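Local coordinates for Co-chaperone DjlA N-terminal domain-containing protein (Porphyromonas gingivalis, PDB 2H5N), which is of unknown function but binds magnesium and is built as an all-helical TerB-family domain, at residues Ser27-Asp32 with Pro37-Val42; Lys23-Met28 with Gly92-Ser97. All blocks are in the same frame, centred on the assembly; numbering follows the deposited sequence.

Contact 1: residues Ser27-Asp32 with Pro37-Val42; sequences SMVMAD and PAEIAV. With MG (magnesium ion), chain E.
V29, near the C-terminal end of helix 15-30, points at helix 37-47, and its three outer carbons divide the contact between them. CB comes first, lying 4.0 Å from E39 OE1. CG1 follows, anti to the carbonyl carbon (chi1 -60°), and is nearer to the same carboxylate at 3.8 Å from E39 OE1. CG2 branches off to meet I40 CD1 at 3.6 Å, the closest approach here and a purely apolar one. I40 can supply that methyl because chi1 and chi2 both fold (-50° and -53°), swinging CD1 round to V29, whereas E39 runs extended beyond CG and slides past V29 in the reverse direction.

The backbone of V29 does separate work. Its carbonyl O binds magnesium at 2.4 Å and D32 OD1 binds it at 2.1 Å, while K34 O completes the three protein ligands seen. E39 OE1 stops 4.4 Å from the magnesium, too far for direct coordination. D32 OD1 and E39 OE1 are 6.0 Å apart, two like charges near one cation, which would be expected to offset their repulsion. I35 of a second subunit also packs on V29. The arrangement is a short helix-loop-helix metal site: the ion occupies the connection between helices 15-30 and 37-47, and the valine side chain joins the two helices beside it, within the TerB-like domain.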
loop_
_atom_site.group_PDB
_atom_site.type_symbol
_atom_site.label_atom_id
_atom_site.label_comp_id
_atom_site.label_asym_id
_atom_site.label_seq_id
_atom_site.Cartn_x
_atom_site.Cartn_y
_atom_site.Cartn_z
ATOM N N SER A 27 1.793 -8.937 -2.706
ATOM C CA SER A 27 2.875 -8.089 -3.160
ATOM C C SER A 27 2.689 -7.793 -4.638
ATOM O O SER A 27 2.847 -6.653 -5.068
ATOM C CB SER A 27 4.232 -8.761 -2.908
ATOM O OG SER A 27 4.357 -9.203 -1.558
ATOM N N MET A 28 2.370 -8.823 -5.425
ATOM C CA MET A 28 2.173 -8.658 -6.878
ATOM C C MET A 28 1.045 -7.664 -7.191
ATOM O O MET A 28 1.279 -6.723 -7.964
ATOM C CB MET A 28 1.971 -10.013 -7.568
ATOM C CG MET A 28 1.770 -10.013 -9.103
ATOM S SD MET A 28 1.490 -11.639 -9.842
ATOM C CE MET A 28 -0.133 -11.992 -9.149
ATOM N N VAL A 29 -0.128 -7.837 -6.552
ATOM C CA VAL A 29 -1.307 -6.978 -6.802
ATOM C C VAL A 29 -1.194 -5.556 -6.223
ATOM O O VAL A 29 -1.836 -4.638 -6.730
ATOM C CB VAL A 29 -2.724 -7.613 -6.342
ATOM C CG1 VAL A 29 -3.032 -8.912 -7.066
ATOM C CG2 VAL A 29 -2.813 -7.831 -4.866
ATOM N N MET A 30 -0.420 -5.366 -5.158
ATOM C CA MET A 30 -0.185 -4.004 -4.641
ATOM C C MET A 30 0.856 -3.257 -5.460
ATOM O O MET A 30 0.981 -2.039 -5.322
ATOM C CB MET A 30 0.274 -4.004 -3.184
ATOM C CG MET A 30 -0.603 -4.828 -2.245
ATOM S SD MET A 30 -0.408 -4.469 -0.480
ATOM C CE MET A 30 -1.366 -2.937 -0.551
ATOM N N ALA A 31 1.610 -3.947 -6.311
ATOM C CA ALA A 31 2.781 -3.295 -6.914
ATOM C C ALA A 31 2.466 -1.967 -7.596
ATOM O O ALA A 31 3.183 -0.993 -7.424
ATOM C CB ALA A 31 3.535 -4.222 -7.858
ATOM N N ASP A 32 1.378 -1.919 -8.351
ATOM C CA ASP A 32 1.035 -0.688 -9.054
ATOM C C ASP A 32 0.256 0.338 -8.219
ATOM O O ASP A 32 -0.154 1.368 -8.733
ATOM C CB ASP A 32 0.354 -1.017 -10.378
ATOM C CG ASP A 32 -1.092 -1.390 -10.220
ATOM O OD1 ASP A 32 -1.549 -1.780 -9.112
ATOM O OD2 ASP A 32 -1.790 -1.293 -11.243
ATOM N N PRO A 37 -10.728 -4.691 -6.928
ATOM C CA PRO A 37 -11.516 -5.669 -6.155
ATOM C C PRO A 37 -11.706 -7.030 -6.845
ATOM O O PRO A 37 -11.718 -8.052 -6.160
ATOM C CB PRO A 37 -12.864 -4.974 -5.988
ATOM C CG PRO A 37 -12.532 -3.561 -5.973
ATOM C CD PRO A 37 -11.377 -3.371 -6.941
ATOM N N ALA A 38 -11.829 -7.040 -8.175
ATOM C CA ALA A 38 -11.894 -8.284 -8.956
ATOM C C ALA A 38 -10.656 -9.186 -8.870
ATOM O O ALA A 38 -10.785 -10.403 -8.759
ATOM C CB ALA A 38 -12.228 -7.983 -10.420
ATOM N N GLU A 39 -9.470 -8.599 -8.963
ATOM C CA GLU A 39 -8.203 -9.345 -8.785
ATOM C C GLU A 39 -8.088 -9.972 -7.375
ATOM O O GLU A 39 -7.616 -11.104 -7.215
ATOM C CB GLU A 39 -7.021 -8.410 -8.997
ATOM C CG GLU A 39 -6.650 -8.151 -10.464
ATOM C CD GLU A 39 -5.435 -7.228 -10.625
ATOM O OE1 GLU A 39 -4.821 -6.753 -9.613
ATOM O OE2 GLU A 39 -5.093 -6.958 -11.798
ATOM N N ILE A 40 -8.485 -9.199 -6.366
ATOM C CA ILE A 40 -8.496 -9.636 -4.956
ATOM C C ILE A 40 -9.452 -10.825 -4.692
ATOM O O ILE A 40 -9.117 -11.748 -3.946
ATOM C CB ILE A 40 -8.796 -8.455 -3.985
ATOM C CG1 ILE A 40 -7.890 -7.241 -4.276
ATOM C CG2 ILE A 40 -8.724 -8.924 -2.506
ATOM C CD1 ILE A 40 -6.393 -7.565 -4.296
ATOM N N ALA A 41 -10.624 -10.794 -5.306
ATOM C CA ALA A 41 -11.575 -11.900 -5.207
ATOM C C ALA A 41 -11.069 -13.213 -5.851
ATOM O O ALA A 41 -11.263 -14.300 -5.288
ATOM C CB ALA A 41 -12.911 -11.479 -5.824
ATOM N N VAL A 42 -10.450 -13.118 -7.033
ATOM C CA VAL A 42 -9.822 -14.284 -7.693
ATOM C C VAL A 42 -8.711 -14.804 -6.799
ATOM O O VAL A 42 -8.594 -16.025 -6.580
ATOM C CB VAL A 42 -9.233 -13.937 -9.084
ATOM C CG1 VAL A 42 -8.553 -15.162 -9.734
ATOM C CG2 VAL A 42 -10.333 -13.431 -10.011
HETATM MG MG MG E . -2.955 -3.015 -8.167
#

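Contact 2: residues Lys23-Met28 with Gly92-Ser97; sequences KMAKSM and GVIMAS
A25 and I94 bring the two backbones closest, with CA atoms 8.0 Å apart; M28 CA and M95 CA are 9.2 Å apart. Both pairings advance in the same chain sense, and the gap is wider at the M28-M95 pair. At this spacing the contact is made by side chains, and all four of the residues that touch are buried.

M28 and M95 reach toward each other, tip to tip. In M28, CG is anti to the backbone N (chi1 -179°) and the chain stays extended through chi2, which carries the sulfur straight out from the helix before chi3 bends CE over to I94 CB, 4.2 Å away. M95 leaves its backbone differently, with CG anti to its own carbonyl carbon and beside the backbone N (chi1 -63°), and bends at chi3 so that its CE lies 3.6 Å from M28 SD. That same methyl is 3.9 Å from M28 CG, so it spans the outer part of the M28 chain. One turn earlier on helix 15-30, I94 CD1 rests on A25 CB at 3.8 Å, the small alanine admitting the end of the longer chain.

Behind this face, K23 O takes two bonds from S27: its amide N and its OG, the latter at 2.6 Å, arrive from opposite faces of the carbonyl plane and tie that side chain back onto its own helix.

The packing is an apolar junction beside the metal site, the nearest side-chain atom of M95 lying about 7 Å from the magnesium ion and M95 also touching E39. M43 of helix 37-47 touches both A25 and I94, E105 of helix 103-116 lies against M95, and V93 turns to helix 123-130, while M24 faces helices 69-77 and 103-116 and L115 of a third subunit.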
loop_
_atom_site.group_PDB
_atom_site.type_symbol
_atom_site.label_atom_id
_atom_site.label_comp_id
_atom_site.label_asym_id
_atom_site.label_seq_id
_atom_site.Cartn_x
_atom_site.Cartn_y
_atom_site.Cartn_z
ATOM N N LYS A 23 1.248 -13.983 0.603
ATOM C CA LYS A 23 2.138 -12.802 0.669
ATOM C C LYS A 23 2.715 -12.432 -0.731
ATOM O O LYS A 23 2.837 -11.248 -1.091
ATOM C CB LYS A 23 3.271 -13.086 1.684
ATOM C CG LYS A 23 4.290 -11.964 1.994
ATOM C CD LYS A 23 3.591 -10.739 2.616
ATOM C CE LYS A 23 4.519 -9.817 3.421
ATOM N NZ LYS A 23 3.841 -9.198 4.652
ATOM N N MET A 24 3.028 -13.439 -1.530
ATOM C CA MET A 24 3.485 -13.183 -2.902
ATOM C C MET A 24 2.376 -12.568 -3.758
ATOM O O MET A 24 2.614 -11.627 -4.507
ATOM C CB MET A 24 4.107 -14.444 -3.537
ATOM C CG MET A 24 5.447 -14.896 -2.834
ATOM S SD MET A 24 6.805 -13.689 -3.003
ATOM C CE MET A 24 6.537 -12.686 -1.518
ATOM N N ALA A 25 1.160 -13.060 -3.572
ATOM C CA ALA A 25 -0.028 -12.608 -4.286
ATOM C C ALA A 25 -0.408 -11.188 -3.923
ATOM O O ALA A 25 -0.716 -10.380 -4.809
ATOM C CB ALA A 25 -1.194 -13.562 -4.013
ATOM N N LYS A 26 -0.407 -10.885 -2.627
ATOM C CA LYS A 26 -0.519 -9.502 -2.156
ATOM C C LYS A 26 0.539 -8.532 -2.747
ATOM O O LYS A 26 0.223 -7.416 -3.189
ATOM C CB LYS A 26 -0.469 -9.481 -0.648
ATOM C CG LYS A 26 -1.838 -9.728 0.035
ATOM C CD LYS A 26 -1.646 -9.764 1.556
ATOM C CE LYS A 26 -2.937 -10.018 2.249
ATOM N NZ LYS A 26 -2.920 -9.712 3.735
ATOM N N SER A 27 1.793 -8.937 -2.706
ATOM C CA SER A 27 2.875 -8.089 -3.160
ATOM C C SER A 27 2.689 -7.793 -4.638
ATOM O O SER A 27 2.847 -6.653 -5.068
ATOM C CB SER A 27 4.232 -8.761 -2.908
ATOM O OG SER A 27 4.357 -9.203 -1.558
ATOM N N MET A 28 2.370 -8.823 -5.425
ATOM C CA MET A 28 2.173 -8.658 -6.878
ATOM C C MET A 28 1.045 -7.664 -7.191
ATOM O O MET A 28 1.279 -6.723 -7.964
ATOM C CB MET A 28 1.971 -10.013 -7.568
ATOM C CG MET A 28 1.770 -10.013 -9.103
ATOM S SD MET A 28 1.490 -11.639 -9.842
ATOM C CE MET A 28 -0.133 -11.992 -9.149
ATOM N N GLY A 92 -0.502 -16.292 -12.020
ATOM C CA GLY A 92 -0.813 -15.925 -13.361
ATOM C C GLY A 92 -2.276 -15.714 -13.645
ATOM O O GLY A 92 -2.623 -14.866 -14.482
ATOM N N VAL A 93 -3.135 -16.470 -12.966
ATOM C CA VAL A 93 -4.565 -16.310 -13.155
ATOM C C VAL A 93 -5.168 -15.159 -12.362
ATOM O O VAL A 93 -6.247 -14.687 -12.730
ATOM C CB VAL A 93 -5.371 -17.607 -12.858
ATOM C CG1 VAL A 93 -4.770 -18.807 -13.605
ATOM C CG2 VAL A 93 -5.460 -17.850 -11.384
ATOM N N ILE A 94 -4.501 -14.709 -11.285
ATOM C CA ILE A 94 -5.012 -13.579 -10.478
ATOM C C ILE A 94 -5.241 -12.310 -11.308
ATOM O O ILE A 94 -6.295 -11.666 -11.194
ATOM C CB ILE A 94 -4.138 -13.291 -9.240
ATOM C CG1 ILE A 94 -4.427 -14.327 -8.172
ATOM C CG2 ILE A 94 -4.358 -11.841 -8.693
ATOM C CD1 ILE A 94 -3.341 -14.414 -7.087
ATOM N N MET A 95 -4.276 -11.962 -12.157
ATOM C CA MET A 95 -4.401 -10.731 -12.918
ATOM C C MET A 95 -5.026 -10.929 -14.308
ATOM O O MET A 95 -5.267 -9.952 -15.016
ATOM C CB MET A 95 -3.074 -9.936 -12.935
ATOM C CG MET A 95 -2.596 -9.440 -11.530
ATOM S SD MET A 95 -1.119 -8.465 -11.691
ATOM C CE MET A 95 -0.105 -9.709 -12.457
ATOM N N ALA A 96 -5.297 -12.174 -14.698
ATOM C CA ALA A 96 -5.940 -12.410 -15.989
ATOM C C ALA A 96 -7.409 -12.004 -15.915
ATOM O O ALA A 96 -8.058 -12.151 -14.874
ATOM C CB ALA A 96 -5.792 -13.882 -16.452
ATOM N N SER A 97 -7.914 -11.476 -17.028
ATOM C CA SER A 97 -9.314 -11.098 -17.146
ATOM C C SER A 97 -9.801 -11.580 -18.509
ATOM O O SER A 97 -9.332 -11.104 -19.551
ATOM C CB SER A 97 -9.474 -9.581 -16.979
ATOM O OG SER A 97 -10.787 -9.261 -16.518
#

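Overall arrangement
From the N terminus the chain enters helix 15-30, which supplies the first segment of both contacts; they share S27 and M28. Contact 1 closes at once, across the four residues between its segments, one of which, K34, joins V29 and D32 in binding the magnesium. Contact 2 closes much later, after helices 37-47, 54-64 and 69-77, when helix 81-94 returns to helix 15-30. Because contact 2 starts earlier and ends later, its span encloses that of contact 1. Their centres lie about 6 Å apart and they touch directly: V29 CG1 meets I94 CG2 at 3.6 Å, and V42 CG1 meets V93 O at 3.8 Å. Each of the three helices therefore touches the other two.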